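Local coordinates for protein glucose-1-phosphate thymidylyltransferase (Bacillus anthracis, PDB 4ECM) that catalyses the reversible transfer of a thymidylyl group from dTTP to glucose-1-phosphate, giving dTDP-glucose and pyrophosphate, an early step of dTDP-L-rhamnose biosynthesis, at residues R37-I41 with A244-L250. Sequence-based numbering, arbitrary orientation. Where two conformers were deposited one is given.
Sequences RLYPI and AGTHVSL. With POP (pyrophosphate 2-), chain C; DAU (2'deoxy-thymidine-5'-diphospho-alpha-D-glucose), chain B.
Over one face of the H247 imidazole sits CD2 of L38, 4.0 Å from the ring centroid and 11° off its normal, a CH-pi contact, while a water lies in the ring plane at the edge, 2.9 Å from H247 NE2. That water is also within hydrogen-bonding distance of R37 O and Y39 O, so solvent links ring and loop where no direct hydrogen bond joins the segments. On the R37 guanidinium, G245 O lies above one face, off centre, whereas the edge is given to ligand oxygens. NH2 of R37 binds pyrophosphate O3 and O1P of dTDP-glucose, each at 2.7 Å, and NE reaches pyrophosphate O3 at 2.9 Å; a bend in the chain at chi3 (-71°) turns the group along both ligands. The backbone N of R37 adds a straighter bond to pyrophosphate O2 (2.7 Å, 157°). One arginine thus bonds to both reaction products. At the other end of the loop segment, CD1 of I41 meets CD2 of L250 tip to tip at 3.8 Å and also packs against CE1 of H247. T246, the N-cap residue of helix 247-256, shares a short 2.5 Å hydrogen bond between its OG1 and OG of S249, which D243 also binds. The contact seats the glycine-rich signature loop of sugar nucleotidyltransferases, here G32-G33-T34-G35-S36-R37 after strand 25-30, on the start of helix 247-256, just after strand 241-243, with M57 of helix 57-67 against L250 and R54 of the second subunit against H247 and I41.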
loop_
_atom_site.group_PDB
_atom_site.type_symbol
_atom_site.label_atom_id
_atom_site.label_comp_id
_atom_site.label_asym_id
_atom_site.label_seq_id
_atom_site.Cartn_x
_atom_site.Cartn_y
_atom_site.Cartn_z
ATOM N N ARG A 37 -7.591 -12.435 16.520
ATOM C CA ARG A 37 -7.183 -13.760 17.011
ATOM C C ARG A 37 -5.857 -14.249 16.432
ATOM O O ARG A 37 -5.137 -14.984 17.088
ATOM C CB ARG A 37 -8.260 -14.811 16.733
ATOM C CG ARG A 37 -9.349 -14.896 17.795
ATOM C CD ARG A 37 -10.448 -15.857 17.391
ATOM N NE ARG A 37 -11.237 -15.302 16.296
ATOM C CZ ARG A 37 -12.175 -15.958 15.614
ATOM N NH1 ARG A 37 -12.448 -17.236 15.887
ATOM N NH2 ARG A 37 -12.832 -15.335 14.632
ATOM N N LEU A 38 -5.550 -13.856 15.200
ATOM C CA LEU A 38 -4.314 -14.267 14.546
ATOM C C LEU A 38 -3.165 -13.253 14.690
ATOM O O LEU A 38 -2.082 -13.473 14.167
ATOM C CB LEU A 38 -4.581 -14.529 13.066
ATOM C CG LEU A 38 -5.553 -15.665 12.751
ATOM C CD1 LEU A 38 -5.836 -15.744 11.250
ATOM C CD2 LEU A 38 -5.002 -16.978 13.272
ATOM N N TYR A 39 -3.386 -12.164 15.412
ATOM C CA TYR A 39 -2.352 -11.135 15.555
ATOM C C TYR A 39 -1.087 -11.768 16.170
ATOM O O TYR A 39 -1.190 -12.573 17.085
ATOM C CB TYR A 39 -2.883 -9.961 16.388
ATOM C CG TYR A 39 -2.033 -8.707 16.311
ATOM C CD1 TYR A 39 -2.275 -7.727 15.333
ATOM C CD2 TYR A 39 -0.983 -8.500 17.210
ATOM C CE1 TYR A 39 -1.487 -6.576 15.262
ATOM C CE2 TYR A 39 -0.197 -7.358 17.151
ATOM C CZ TYR A 39 -0.444 -6.399 16.185
ATOM O OH TYR A 39 0.361 -5.274 16.155
ATOM N N PRO A 40 0.111 -11.404 15.682
ATOM C CA PRO A 40 0.507 -10.429 14.667
ATOM C C PRO A 40 0.624 -10.866 13.199
ATOM O O PRO A 40 0.997 -10.039 12.373
ATOM C CB PRO A 40 1.899 -10.015 15.157
ATOM C CG PRO A 40 2.454 -11.251 15.713
ATOM C CD PRO A 40 1.298 -12.013 16.312
ATOM N N ILE A 41 0.322 -12.108 12.833
ATOM C CA ILE A 41 0.471 -12.478 11.417
ATOM C C ILE A 41 -0.526 -11.726 10.545
ATOM O O ILE A 41 -0.407 -11.759 9.312
ATOM C CB ILE A 41 0.400 -14.011 11.141
ATOM C CG1 ILE A 41 -0.962 -14.600 11.532
ATOM C CG2 ILE A 41 1.521 -14.738 11.867
ATOM C CD1 ILE A 41 -1.132 -16.103 11.175
ATOM N N ALA A 244 -10.720 -21.188 9.526
ATOM C CA ALA A 244 -9.280 -20.882 9.537
ATOM C C ALA A 244 -8.969 -19.623 10.313
ATOM O O ALA A 244 -8.031 -18.926 9.976
ATOM C CB ALA A 244 -8.761 -20.776 8.113
ATOM N N GLY A 245 -9.735 -19.364 11.373
ATOM C CA GLY A 245 -9.615 -18.129 12.172
ATOM C C GLY A 245 -8.808 -18.183 13.463
ATOM O O GLY A 245 -8.751 -17.188 14.185
ATOM N N THR A 246 -8.194 -19.337 13.753
ATOM C CA THR A 246 -7.331 -19.515 14.920
ATOM C C THR A 246 -6.035 -20.108 14.409
ATOM O O THR A 246 -6.012 -20.735 13.349
ATOM C CB THR A 246 -7.931 -20.511 15.941
ATOM O OG1 THR A 246 -8.035 -21.802 15.329
ATOM C CG2 THR A 246 -9.338 -20.049 16.452
ATOM N N HIS A 247 -4.948 -19.946 15.150
ATOM C CA HIS A 247 -3.686 -20.520 14.701
ATOM C C HIS A 247 -3.763 -22.006 14.404
ATOM O O HIS A 247 -3.337 -22.447 13.331
ATOM C CB HIS A 247 -2.557 -20.221 15.679
ATOM C CG HIS A 247 -2.185 -18.776 15.712
ATOM N ND1 HIS A 247 -1.521 -18.160 14.671
ATOM C CD2 HIS A 247 -2.389 -17.820 16.651
ATOM C CE1 HIS A 247 -1.331 -16.885 14.967
ATOM N NE2 HIS A 247 -1.851 -16.651 16.163
ATOM N N VAL A 248 -4.323 -22.776 15.333
ATOM C CA VAL A 248 -4.432 -24.220 15.153
ATOM C C VAL A 248 -5.312 -24.592 13.945
ATOM O O VAL A 248 -4.957 -25.479 13.163
ATOM C CB VAL A 248 -4.968 -24.912 16.439
ATOM C CG1 VAL A 248 -5.240 -26.401 16.187
ATOM C CG2 VAL A 248 -3.980 -24.729 17.593
ATOM N N SER A 249 -6.433 -23.902 13.778
ATOM C CA SER A 249 -7.350 -24.213 12.672
ATOM C C SER A 249 -6.803 -23.720 11.322
ATOM O O SER A 249 -7.036 -24.350 10.280
ATOM C CB SER A 249 -8.774 -23.721 12.966
ATOM O OG SER A 249 -8.867 -22.303 13.008
ATOM N N LEU A 250 -6.054 -22.615 11.342
ATOM C CA LEU A 250 -5.399 -22.125 10.120
ATOM C C LEU A 250 -4.364 -23.158 9.666
ATOM O O LEU A 250 -4.250 -23.472 8.481
ATOM C CB LEU A 250 -4.720 -20.765 10.361
ATOM C CG LEU A 250 -3.822 -20.220 9.248
ATOM C CD1 LEU A 250 -4.616 -19.960 7.955
ATOM C CD2 LEU A 250 -3.122 -18.945 9.717
HETATM P P1 POP C . -11.059 -11.920 14.680
HETATM O O1 POP C . -11.104 -10.657 15.501
HETATM O O2 POP C . -9.759 -12.652 14.879
HETATM O O3 POP C . -12.195 -12.798 15.127
HETATM O O POP C . -11.217 -11.519 13.117
HETATM P P2 POP C . -12.291 -12.232 12.133
HETATM O O4 POP C . -12.167 -13.730 12.288
HETATM O O5 POP C . -11.979 -11.863 10.704
HETATM O O6 POP C . -13.717 -11.825 12.485
HETATM O O6 DAU B . -17.088 -20.604 10.910
HETATM C C6 DAU B . -18.466 -20.928 11.107
HETATM C C5 DAU B . -19.068 -19.991 12.144
HETATM O O5 DAU B . -18.851 -18.658 11.691
HETATM C C4 DAU B . -20.562 -20.260 12.354
HETATM O O4 DAU B . -20.773 -21.560 12.889
HETATM C C3 DAU B . -21.207 -19.240 13.289
HETATM O O3 DAU B . -22.629 -19.485 13.334
HETATM C C2 DAU B . -20.904 -17.836 12.752
HETATM O O2 DAU B . -21.394 -16.823 13.650
HETATM C C1 DAU B . -19.409 -17.641 12.533
HETATM O O1 DAU B . -18.751 -17.644 13.795
HETATM P P2 DAU B . -17.310 -16.939 13.978
HETATM O O3P DAU B . -16.216 -17.797 13.388
HETATM O O4P DAU B . -17.238 -16.474 15.405
HETATM O OPP DAU B . -17.437 -15.654 13.004
HETATM P P DAU B . -16.231 -14.610 12.802
HETATM O O1P DAU B . -14.916 -15.343 12.923
HETATM O O2P DAU B . -16.512 -13.417 13.640
HETATM O "O5'" DAU B . -16.386 -14.199 11.250
HETATM C "C5'" DAU B . -16.068 -15.145 10.249
HETATM C "C4'" DAU B . -15.848 -14.539 8.863
HETATM O "O4'" DAU B . -16.791 -13.528 8.511
HETATM C "C3'" DAU B . -14.462 -13.963 8.678
HETATM O "O3'" DAU B . -13.935 -14.603 7.512
HETATM C "C2'" DAU B . -14.654 -12.485 8.440
HETATM C "C1'" DAU B . -16.130 -12.351 8.094
HETATM N N11 DAU B . -16.865 -11.285 8.795
HETATM C C61 DAU B . -16.891 -11.312 10.213
HETATM C C51 DAU B . -17.258 -10.192 10.932
HETATM C C5A DAU B . -17.387 -10.268 12.439
HETATM C C21 DAU B . -17.011 -10.042 8.151
HETATM O O21 DAU B . -16.911 -10.004 6.814
HETATM N N31 DAU B . -17.377 -8.924 8.825
HETATM C C41 DAU B . -17.502 -8.937 10.178
HETATM O O41 DAU B . -17.847 -7.808 10.837
HETATM O O HOH W 1 -5.629 -18.289 17.454
HETATM O O HOH W 2 -2.739 -14.631 18.084
#